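Long-range contact in acyl-CoA dehydrogenase (Bacillus subtilis, PDB 5LNX), which catalyses the FAD-dependent oxidation of a 2,3-saturated acyl-CoA to the 2,3-dehydroacyl-CoA, passing the electrons on to an acceptor: residues I84-I96 with Y108-F121. Numbering follows the deposited sequence.
Sequences ILSVHTSVGTNPI and YIPNLASGDHLGAF
His88, in the final turn of helix 79-90, reaches Leu112 near the end of helix 102-114 and Gly119 beyond it, joining the helical N-terminal domain of the acyl-CoA dehydrogenase fold to strand 119-120, the edge of the middle-domain sheet. With CG anti to the backbone N (chi1 162°), CB and CG carry the imidazole away from its own helix towards the end of helix 102-114. ND1 accepts a weak bond from the backbone N of Gly119 at 3.3 Å and also touches Leu118 CD1. CE1 has His117 O at the ring edge, 3.3 Å away, and lies closer still to Leu112 O; NE2, at the tip, donates weakly to Leu112 O at 2.9 Å, with an N-H...O angle of 118°. A second weak bond, to Met49 O, shares NE2, so both ring nitrogens have backbone partners in this buried site. One turn after His88 the backbones close in at Gly92 and Gly119, whose CA atoms are 4.3 Å apart. Here helix 79-90 has ended and the strand runs on to Phe121, a residue of the FAD pocket. Val91 lays its CB over one face of the Phe121 ring, 3.8 Å from the centroid, while its CG2 packs against Phe121 CB; Phe167 meets the same ring with the planes steeply inclined. An alanine in place of Phe121 would probably leave Val91 without its aromatic partner and open a gap beside the bound FAD. At the other end, Ile96 CD1 packs against both Tyr108 CB, at 3.8 Å, and Leu112 CD1, at 4.0 Å.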
# COMPACT_ATOMS: atom_id res chain seq x y z
N ILE D 84 -12.63 12.97 24.18
CA ILE D 84 -13.01 13.37 25.55
C ILE D 84 -14.43 12.93 25.79
O ILE D 84 -14.75 12.35 26.82
CB ILE D 84 -12.93 14.89 25.76
CG1 ILE D 84 -11.48 15.35 25.86
CG2 ILE D 84 -13.68 15.29 27.02
CD1 ILE D 84 -11.30 16.85 25.73
N LEU D 85 -15.29 13.24 24.84
CA LEU D 85 -16.67 12.78 24.92
C LEU D 85 -16.76 11.25 24.91
O LEU D 85 -17.53 10.65 25.66
CB LEU D 85 -17.50 13.33 23.76
CG LEU D 85 -18.98 12.92 23.77
CD1 LEU D 85 -19.61 13.14 25.13
CD2 LEU D 85 -19.76 13.66 22.70
N SER D 86 -15.98 10.64 24.03
CA SER D 86 -16.06 9.20 23.78
C SER D 86 -15.67 8.39 25.03
O SER D 86 -16.30 7.38 25.37
CB SER D 86 -15.15 8.80 22.60
OG SER D 86 -15.48 7.51 22.11
N VAL D 87 -14.56 8.79 25.64
CA VAL D 87 -14.07 8.17 26.85
C VAL D 87 -15.10 8.37 27.96
O VAL D 87 -15.53 7.42 28.62
CB VAL D 87 -12.70 8.73 27.27
CG1 VAL D 87 -12.40 8.41 28.72
CG2 VAL D 87 -11.61 8.14 26.38
N HIS D 88 -15.50 9.63 28.14
CA HIS D 88 -16.42 10.02 29.22
C HIS D 88 -17.57 9.04 29.31
O HIS D 88 -17.88 8.52 30.38
CB HIS D 88 -16.94 11.45 28.99
CG HIS D 88 -18.18 11.80 29.75
ND1 HIS D 88 -18.15 12.45 30.96
CD2 HIS D 88 -19.49 11.65 29.44
CE1 HIS D 88 -19.39 12.64 31.39
NE2 HIS D 88 -20.22 12.18 30.48
N THR D 89 -18.20 8.81 28.17
CA THR D 89 -19.43 7.99 28.11
C THR D 89 -19.24 6.50 28.10
O THR D 89 -19.84 5.79 28.90
CB THR D 89 -20.20 8.32 26.83
OG1 THR D 89 -20.22 9.74 26.67
CG2 THR D 89 -21.61 7.76 26.87
N SER D 90 -18.42 6.04 27.17
CA SER D 90 -18.32 4.65 26.79
C SER D 90 -17.52 3.81 27.81
O SER D 90 -17.73 2.60 27.97
CB SER D 90 -17.62 4.61 25.43
OG SER D 90 -16.26 4.99 25.58
N VAL D 91 -16.54 4.46 28.43
CA VAL D 91 -15.68 3.80 29.43
C VAL D 91 -15.57 4.54 30.78
O VAL D 91 -15.09 3.97 31.75
CB VAL D 91 -14.28 3.54 28.86
CG1 VAL D 91 -14.37 2.58 27.69
CG2 VAL D 91 -13.59 4.84 28.46
N GLY D 92 -16.05 5.78 30.84
CA GLY D 92 -16.16 6.51 32.10
C GLY D 92 -17.52 6.42 32.78
O GLY D 92 -17.62 6.53 34.00
N THR D 93 -18.58 6.25 32.00
CA THR D 93 -19.96 6.26 32.54
C THR D 93 -20.64 4.89 32.33
O THR D 93 -21.36 4.40 33.22
CB THR D 93 -20.85 7.41 32.02
OG1 THR D 93 -21.46 6.94 30.83
CG2 THR D 93 -20.10 8.71 31.72
N ASN D 94 -20.43 4.27 31.17
CA ASN D 94 -21.12 3.02 30.80
C ASN D 94 -20.78 1.84 31.71
O ASN D 94 -21.64 1.01 32.00
CB ASN D 94 -20.85 2.64 29.33
CG ASN D 94 -21.78 3.35 28.34
OD1 ASN D 94 -22.63 4.15 28.72
ND2 ASN D 94 -21.66 2.99 27.07
N PRO D 95 -19.52 1.73 32.16
CA PRO D 95 -19.20 0.60 33.04
C PRO D 95 -20.07 0.60 34.28
O PRO D 95 -20.56 -0.46 34.68
CB PRO D 95 -17.73 0.83 33.40
CG PRO D 95 -17.18 1.65 32.29
CD PRO D 95 -18.32 2.52 31.83
N ILE D 96 -20.29 1.78 34.85
CA ILE D 96 -21.26 1.92 35.95
C ILE D 96 -22.66 1.52 35.49
O ILE D 96 -23.34 0.72 36.13
CB ILE D 96 -21.34 3.36 36.50
CG1 ILE D 96 -19.98 3.81 37.06
CG2 ILE D 96 -22.43 3.45 37.57
CD1 ILE D 96 -19.95 5.25 37.54
N TYR D 108 -23.97 8.16 40.91
CA TYR D 108 -22.84 8.62 40.08
C TYR D 108 -23.18 9.10 38.67
O TYR D 108 -22.54 10.01 38.15
CB TYR D 108 -21.79 7.53 39.99
CG TYR D 108 -21.07 7.29 41.29
CD1 TYR D 108 -20.21 8.26 41.82
CD2 TYR D 108 -21.22 6.10 41.99
CE1 TYR D 108 -19.54 8.04 43.01
CE2 TYR D 108 -20.55 5.87 43.18
CZ TYR D 108 -19.71 6.85 43.68
OH TYR D 108 -19.03 6.62 44.84
N ILE D 109 -24.20 8.48 38.07
CA ILE D 109 -24.52 8.70 36.65
C ILE D 109 -25.14 10.08 36.29
O ILE D 109 -24.71 10.70 35.32
CB ILE D 109 -25.43 7.58 36.08
N PRO D 110 -26.16 10.55 37.04
CA PRO D 110 -26.83 11.81 36.69
C PRO D 110 -25.87 12.98 36.53
O PRO D 110 -26.00 13.76 35.58
CB PRO D 110 -27.77 12.06 37.88
CG PRO D 110 -28.02 10.72 38.46
CD PRO D 110 -26.77 9.92 38.23
N ASN D 111 -24.91 13.07 37.43
CA ASN D 111 -23.88 14.09 37.33
C ASN D 111 -22.95 13.87 36.14
O ASN D 111 -22.44 14.83 35.55
CB ASN D 111 -23.06 14.16 38.61
CG ASN D 111 -23.80 14.88 39.72
OD1 ASN D 111 -24.32 15.98 39.52
ND2 ASN D 111 -23.80 14.28 40.91
N LEU D 112 -22.68 12.61 35.84
CA LEU D 112 -21.92 12.26 34.63
C LEU D 112 -22.71 12.58 33.37
O LEU D 112 -22.17 13.11 32.40
CB LEU D 112 -21.51 10.78 34.65
CG LEU D 112 -20.47 10.43 35.71
CD1 LEU D 112 -20.39 8.92 35.93
CD2 LEU D 112 -19.10 10.99 35.35
N ALA D 113 -24.00 12.27 33.41
CA ALA D 113 -24.90 12.43 32.27
C ALA D 113 -25.10 13.90 31.90
O ALA D 113 -24.90 14.30 30.76
CB ALA D 113 -26.24 11.81 32.58
N SER D 114 -25.47 14.68 32.90
CA SER D 114 -25.61 16.14 32.79
C SER D 114 -24.33 16.82 32.29
O SER D 114 -24.39 17.87 31.65
CB SER D 114 -25.97 16.74 34.16
OG SER D 114 -24.84 16.77 35.02
N GLY D 115 -23.18 16.25 32.65
CA GLY D 115 -21.88 16.89 32.41
C GLY D 115 -21.37 17.75 33.55
O GLY D 115 -20.30 18.34 33.47
N ASP D 116 -22.12 17.81 34.65
CA ASP D 116 -21.62 18.38 35.92
C ASP D 116 -20.37 17.64 36.41
O ASP D 116 -19.48 18.24 37.01
CB ASP D 116 -22.68 18.32 37.02
CG ASP D 116 -22.19 18.95 38.33
OD1 ASP D 116 -21.84 20.16 38.33
OD2 ASP D 116 -22.16 18.24 39.36
N HIS D 117 -20.32 16.34 36.12
CA HIS D 117 -19.14 15.50 36.34
C HIS D 117 -18.59 14.87 35.08
O HIS D 117 -19.33 14.49 34.18
CB HIS D 117 -19.47 14.37 37.30
CG HIS D 117 -19.36 14.73 38.74
ND1 HIS D 117 -19.47 13.79 39.74
CD2 HIS D 117 -19.13 15.91 39.35
CE1 HIS D 117 -19.34 14.38 40.91
NE2 HIS D 117 -19.12 15.67 40.71
N LEU D 118 -17.27 14.76 35.04
CA LEU D 118 -16.52 14.21 33.91
C LEU D 118 -15.83 12.88 34.25
O LEU D 118 -15.23 12.72 35.33
CB LEU D 118 -15.45 15.20 33.43
CG LEU D 118 -14.67 14.77 32.18
CD1 LEU D 118 -15.50 15.00 30.93
CD2 LEU D 118 -13.32 15.48 32.08
N GLY D 119 -15.82 11.99 33.26
CA GLY D 119 -15.47 10.59 33.44
C GLY D 119 -14.13 10.22 32.82
O GLY D 119 -13.72 10.78 31.80
N ALA D 120 -13.49 9.22 33.41
CA ALA D 120 -12.19 8.77 32.96
C ALA D 120 -12.14 7.25 33.14
O ALA D 120 -12.99 6.69 33.82
CB ALA D 120 -11.11 9.40 33.81
N PHE D 121 -11.08 6.62 32.63
CA PHE D 121 -11.00 5.12 32.48
C PHE D 121 -9.85 4.29 33.03
O PHE D 121 -9.96 3.07 33.15
CB PHE D 121 -11.32 4.75 31.03
CG PHE D 121 -11.23 3.29 30.72
CD1 PHE D 121 -12.16 2.40 31.24
CD2 PHE D 121 -10.24 2.81 29.86
CE1 PHE D 121 -12.13 1.06 30.89
CE2 PHE D 121 -10.19 1.47 29.53
CZ PHE D 121 -11.13 0.59 30.04